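Local coordinates for protein lipoteichoic acid primase (Listeria monocytogenes, PDB 4UOP) that belongs to the sulfatase-like family of enzymes and binds a magnesium ion in its extracellular catalytic domain, at residues K308-R316 with M377-M388. Residues are numbered along the deposited sequence; the frame is centred on the assembly and turned at random.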
loop_
_atom_site.group_PDB
_atom_site.type_symbol
_atom_site.label_atom_id
_atom_site.label_comp_id
_atom_site.label_asym_id
_atom_site.label_seq_id
_atom_site.Cartn_x
_atom_site.Cartn_y
_atom_site.Cartn_z
ATOM N N LYS B 308 20.436 -15.769 6.563
ATOM C CA LYS B 308 20.922 -15.629 5.199
ATOM C C LYS B 308 19.767 -15.802 4.231
ATOM O O LYS B 308 19.795 -16.665 3.349
ATOM C CB LYS B 308 22.061 -16.622 4.919
ATOM C CG LYS B 308 23.311 -16.326 5.725
ATOM C CD LYS B 308 24.463 -17.243 5.332
ATOM C CE LYS B 308 25.552 -17.274 6.394
ATOM N NZ LYS B 308 26.662 -18.196 6.016
ATOM N N ALA B 309 18.754 -14.957 4.410
ATOM C CA ALA B 309 17.612 -14.901 3.536
ATOM C C ALA B 309 17.086 -13.489 3.645
ATOM O O ALA B 309 17.081 -12.922 4.736
ATOM C CB ALA B 309 16.558 -15.901 3.977
ATOM N N GLU B 310 16.687 -12.896 2.529
ATOM C CA GLU B 310 16.090 -11.569 2.567
ATOM C C GLU B 310 14.667 -11.630 2.017
ATOM O O GLU B 310 14.381 -12.403 1.108
ATOM C CB GLU B 310 16.958 -10.512 1.854
ATOM C CG GLU B 310 18.294 -10.203 2.549
ATOM C CD GLU B 310 18.251 -9.212 3.741
ATOM O OE1 GLU B 310 17.195 -8.999 4.428
ATOM O OE2 GLU B 310 19.344 -8.629 4.012
ATOM N N PRO B 311 13.756 -10.825 2.588
ATOM C CA PRO B 311 14.039 -9.769 3.570
ATOM C C PRO B 311 14.029 -10.205 5.036
ATOM O O PRO B 311 13.971 -9.345 5.922
ATOM C CB PRO B 311 12.921 -8.776 3.307
ATOM C CG PRO B 311 11.768 -9.653 2.973
ATOM C CD PRO B 311 12.345 -10.796 2.175
ATOM N N ALA B 312 14.113 -11.514 5.288
ATOM C CA ALA B 312 14.044 -12.045 6.631
ATOM C C ALA B 312 15.020 -11.367 7.571
ATOM O O ALA B 312 14.634 -10.977 8.672
ATOM C CB ALA B 312 14.284 -13.557 6.637
ATOM N N ASP B 313 16.272 -11.210 7.161
ATOM C CA ASP B 313 17.256 -10.682 8.093
ATOM C C ASP B 313 16.895 -9.277 8.560
ATOM O O ASP B 313 16.956 -9.014 9.746
ATOM C CB ASP B 313 18.669 -10.651 7.539
ATOM C CG ASP B 313 19.701 -10.492 8.641
ATOM O OD1 ASP B 313 19.619 -11.221 9.663
ATOM O OD2 ASP B 313 20.590 -9.622 8.512
ATOM N N ASP B 314 16.536 -8.391 7.626
ATOM C CA ASP B 314 16.178 -7.004 7.960
ATOM C C ASP B 314 14.868 -6.872 8.704
ATOM O O ASP B 314 14.701 -5.964 9.505
ATOM C CB ASP B 314 16.085 -6.139 6.694
ATOM C CG ASP B 314 17.451 -5.772 6.123
ATOM O OD1 ASP B 314 18.473 -5.862 6.827
ATOM O OD2 ASP B 314 17.476 -5.347 4.964
ATOM N N TYR B 315 13.946 -7.803 8.484
ATOM C CA TYR B 315 12.650 -7.716 9.135
ATOM C C TYR B 315 12.696 -8.073 10.621
ATOM O O TYR B 315 11.712 -7.922 11.324
ATOM C CB TYR B 315 11.634 -8.592 8.396
ATOM C CG TYR B 315 11.038 -7.952 7.162
ATOM C CD1 TYR B 315 11.760 -7.046 6.400
ATOM C CD2 TYR B 315 9.766 -8.287 6.731
ATOM C CE1 TYR B 315 11.228 -6.476 5.253
ATOM C CE2 TYR B 315 9.228 -7.733 5.578
ATOM C CZ TYR B 315 9.968 -6.830 4.842
ATOM O OH TYR B 315 9.472 -6.263 3.689
ATOM N N ARG B 316 13.843 -8.545 11.108
ATOM C CA ARG B 316 13.984 -8.777 12.526
ATOM C C ARG B 316 14.048 -7.458 13.286
ATOM O O ARG B 316 14.831 -6.558 12.932
ATOM C CB ARG B 316 15.227 -9.617 12.840
ATOM C CG ARG B 316 15.357 -10.934 12.067
ATOM C CD ARG B 316 16.818 -11.302 11.808
ATOM N NE ARG B 316 17.477 -11.498 13.033
ATOM C CZ ARG B 316 18.751 -11.239 13.306
ATOM N NH1 ARG B 316 19.631 -10.769 12.423
ATOM N NH2 ARG B 316 19.134 -11.505 14.517
ATOM N N MET B 377 5.804 -8.308 0.662
ATOM C CA MET B 377 5.973 -9.678 0.180
ATOM C C MET B 377 4.615 -10.165 -0.285
ATOM O O MET B 377 3.600 -9.716 0.237
ATOM C CB MET B 377 6.468 -10.595 1.305
ATOM C CG MET B 377 7.738 -10.100 1.964
ATOM S SD MET B 377 8.347 -11.236 3.227
ATOM C CE MET B 377 8.895 -12.618 2.235
ATOM N N PRO B 378 4.584 -11.093 -1.248
ATOM C CA PRO B 378 3.276 -11.598 -1.669
ATOM C C PRO B 378 2.557 -12.406 -0.599
ATOM O O PRO B 378 3.198 -13.021 0.257
ATOM C CB PRO B 378 3.597 -12.479 -2.885
ATOM C CG PRO B 378 5.050 -12.750 -2.826
ATOM C CD PRO B 378 5.679 -11.608 -2.093
ATOM N N GLU B 379 1.231 -12.407 -0.674
ATOM C CA GLU B 379 0.382 -13.106 0.288
ATOM C C GLU B 379 0.763 -14.581 0.299
ATOM O O GLU B 379 0.925 -15.188 -0.759
ATOM C CB GLU B 379 -1.101 -12.974 -0.091
ATOM C CG GLU B 379 -1.593 -11.542 -0.306
ATOM C CD GLU B 379 -2.329 -10.958 0.881
ATOM O OE1 GLU B 379 -3.191 -11.660 1.453
ATOM O OE2 GLU B 379 -2.068 -9.783 1.231
ATOM N N GLY B 380 0.882 -15.154 1.494
ATOM C CA GLY B 380 1.320 -16.534 1.654
ATOM C C GLY B 380 2.793 -16.638 2.025
ATOM O O GLY B 380 3.276 -17.726 2.328
ATOM N N SER B 381 3.516 -15.517 1.955
ATOM C CA SER B 381 4.869 -15.463 2.459
ATOM C C SER B 381 4.860 -15.594 3.973
ATOM O O SER B 381 3.967 -15.055 4.629
ATOM C CB SER B 381 5.514 -14.121 2.115
ATOM O OG SER B 381 5.624 -13.921 0.734
ATOM N N TYR B 382 5.867 -16.268 4.531
ATOM C CA TYR B 382 5.983 -16.395 5.989
ATOM C C TYR B 382 7.401 -16.718 6.457
ATOM O O TYR B 382 8.222 -17.255 5.691
ATOM C CB TYR B 382 5.005 -17.451 6.521
ATOM C CG TYR B 382 5.272 -18.830 6.001
ATOM C CD1 TYR B 382 6.190 -19.652 6.619
ATOM C CD2 TYR B 382 4.609 -19.316 4.872
ATOM C CE1 TYR B 382 6.453 -20.920 6.143
ATOM C CE2 TYR B 382 4.871 -20.588 4.383
ATOM C CZ TYR B 382 5.786 -21.386 5.031
ATOM O OH TYR B 382 6.070 -22.647 4.571
ATOM N N PHE B 383 7.662 -16.408 7.723
ATOM C CA PHE B 383 8.921 -16.735 8.394
ATOM C C PHE B 383 8.699 -17.782 9.479
ATOM O O PHE B 383 7.784 -17.637 10.273
ATOM C CB PHE B 383 9.503 -15.516 9.102
ATOM C CG PHE B 383 9.718 -14.321 8.225
ATOM C CD1 PHE B 383 10.414 -14.422 7.043
ATOM C CD2 PHE B 383 9.284 -13.070 8.634
ATOM C CE1 PHE B 383 10.641 -13.298 6.253
ATOM C CE2 PHE B 383 9.509 -11.945 7.862
ATOM C CZ PHE B 383 10.184 -12.058 6.663
ATOM N N THR B 384 9.543 -18.818 9.530
ATOM C CA THR B 384 9.537 -19.769 10.648
ATOM C C THR B 384 10.800 -19.587 11.479
ATOM O O THR B 384 11.558 -18.644 11.243
ATOM C CB THR B 384 9.415 -21.236 10.181
ATOM O OG1 THR B 384 10.686 -21.715 9.737
ATOM C CG2 THR B 384 8.390 -21.374 9.084
ATOM N N ASN B 385 11.054 -20.485 12.426
ATOM C CA ASN B 385 12.328 -20.454 13.146
ATOM C C ASN B 385 13.549 -20.977 12.372
ATOM O O ASN B 385 14.678 -20.823 12.837
ATOM C CB ASN B 385 12.236 -21.180 14.496
ATOM C CG ASN B 385 11.892 -22.656 14.362
ATOM O OD1 ASN B 385 12.273 -23.315 13.411
ATOM N ND2 ASN B 385 11.158 -23.173 15.331
ATOM N N SER B 386 13.337 -21.557 11.198
ATOM C CA SER B 386 14.452 -22.070 10.417
ATOM C C SER B 386 14.448 -21.710 8.940
ATOM O O SER B 386 15.460 -21.914 8.273
ATOM C CB SER B 386 14.503 -23.590 10.566
ATOM O OG SER B 386 13.384 -24.167 9.924
ATOM N N TYR B 387 13.341 -21.195 8.406
ATOM C CA TYR B 387 13.303 -20.835 6.986
ATOM C C TYR B 387 12.218 -19.814 6.671
ATOM O O TYR B 387 11.307 -19.606 7.471
ATOM C CB TYR B 387 13.121 -22.077 6.116
ATOM C CG TYR B 387 11.717 -22.650 6.122
ATOM C CD1 TYR B 387 11.338 -23.595 7.052
ATOM C CD2 TYR B 387 10.778 -22.224 5.196
ATOM C CE1 TYR B 387 10.047 -24.101 7.077
ATOM C CE2 TYR B 387 9.485 -22.728 5.209
ATOM C CZ TYR B 387 9.135 -23.665 6.151
ATOM O OH TYR B 387 7.858 -24.178 6.163
ATOM N N MET B 388 12.352 -19.161 5.521
ATOM C CA MET B 388 11.318 -18.288 4.985
ATOM C C MET B 388 10.791 -18.858 3.677
ATOM O O MET B 388 11.533 -19.490 2.925
ATOM C CB MET B 388 11.832 -16.855 4.772
ATOM C CG MET B 388 12.859 -16.604 3.692
ATOM S SD MET B 388 12.831 -14.857 3.173
ATOM C CE MET B 388 11.401 -14.814 2.128
#
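F383 and M388 reach A312 by different rotations about the first side-chain bond. F383 carries CG anti to its carbonyl carbon (chi1 -56°), which sends the ring end up against A312 in the short, weakly bonded helix about 312-315, with CE1 3.6 Å from CA of A312. M388 has CG between its own N and carbonyl carbon (chi1 68°); with chi2 extended (158°), this sets SD 3.6 Å from the carbonyl O of E310, while CG packs against CB of A309 at 3.8 Å. The bend at chi3 then turns CE of M388 toward CD of P311, 4.1 Å away. CB of A312 touches both the M388 sulfur and CE1 of F383.

One turn along, the Y315 and F383 side chains cross at roughly a right angle, with CD2 of Y315 at the edge of the F383 ring, 3.8 Å from CZ. The P311 ring, which follows a cis peptide bond, puts CG over one face of Y315, offset toward the rim. That same CG lies 3.8 Å from SD of M377, and the sulfur stands obliquely to the tyrosine ring, 5.2 Å from its centroid, in a Met-aromatic contact. The phenol OH of Y315 hydrogen-bonds T376.

This mostly apolar, buried packing joins the turn and short helix around 312-315 to the five-stranded antiparallel sheet. F383 and M388 belong to the adjacent strands 381-383 and 387-390; F383 also stacks on F100 of strand 94-100 in the large mixed sheet, while Y382 and Y387 pack against the C-terminal helix 412-433.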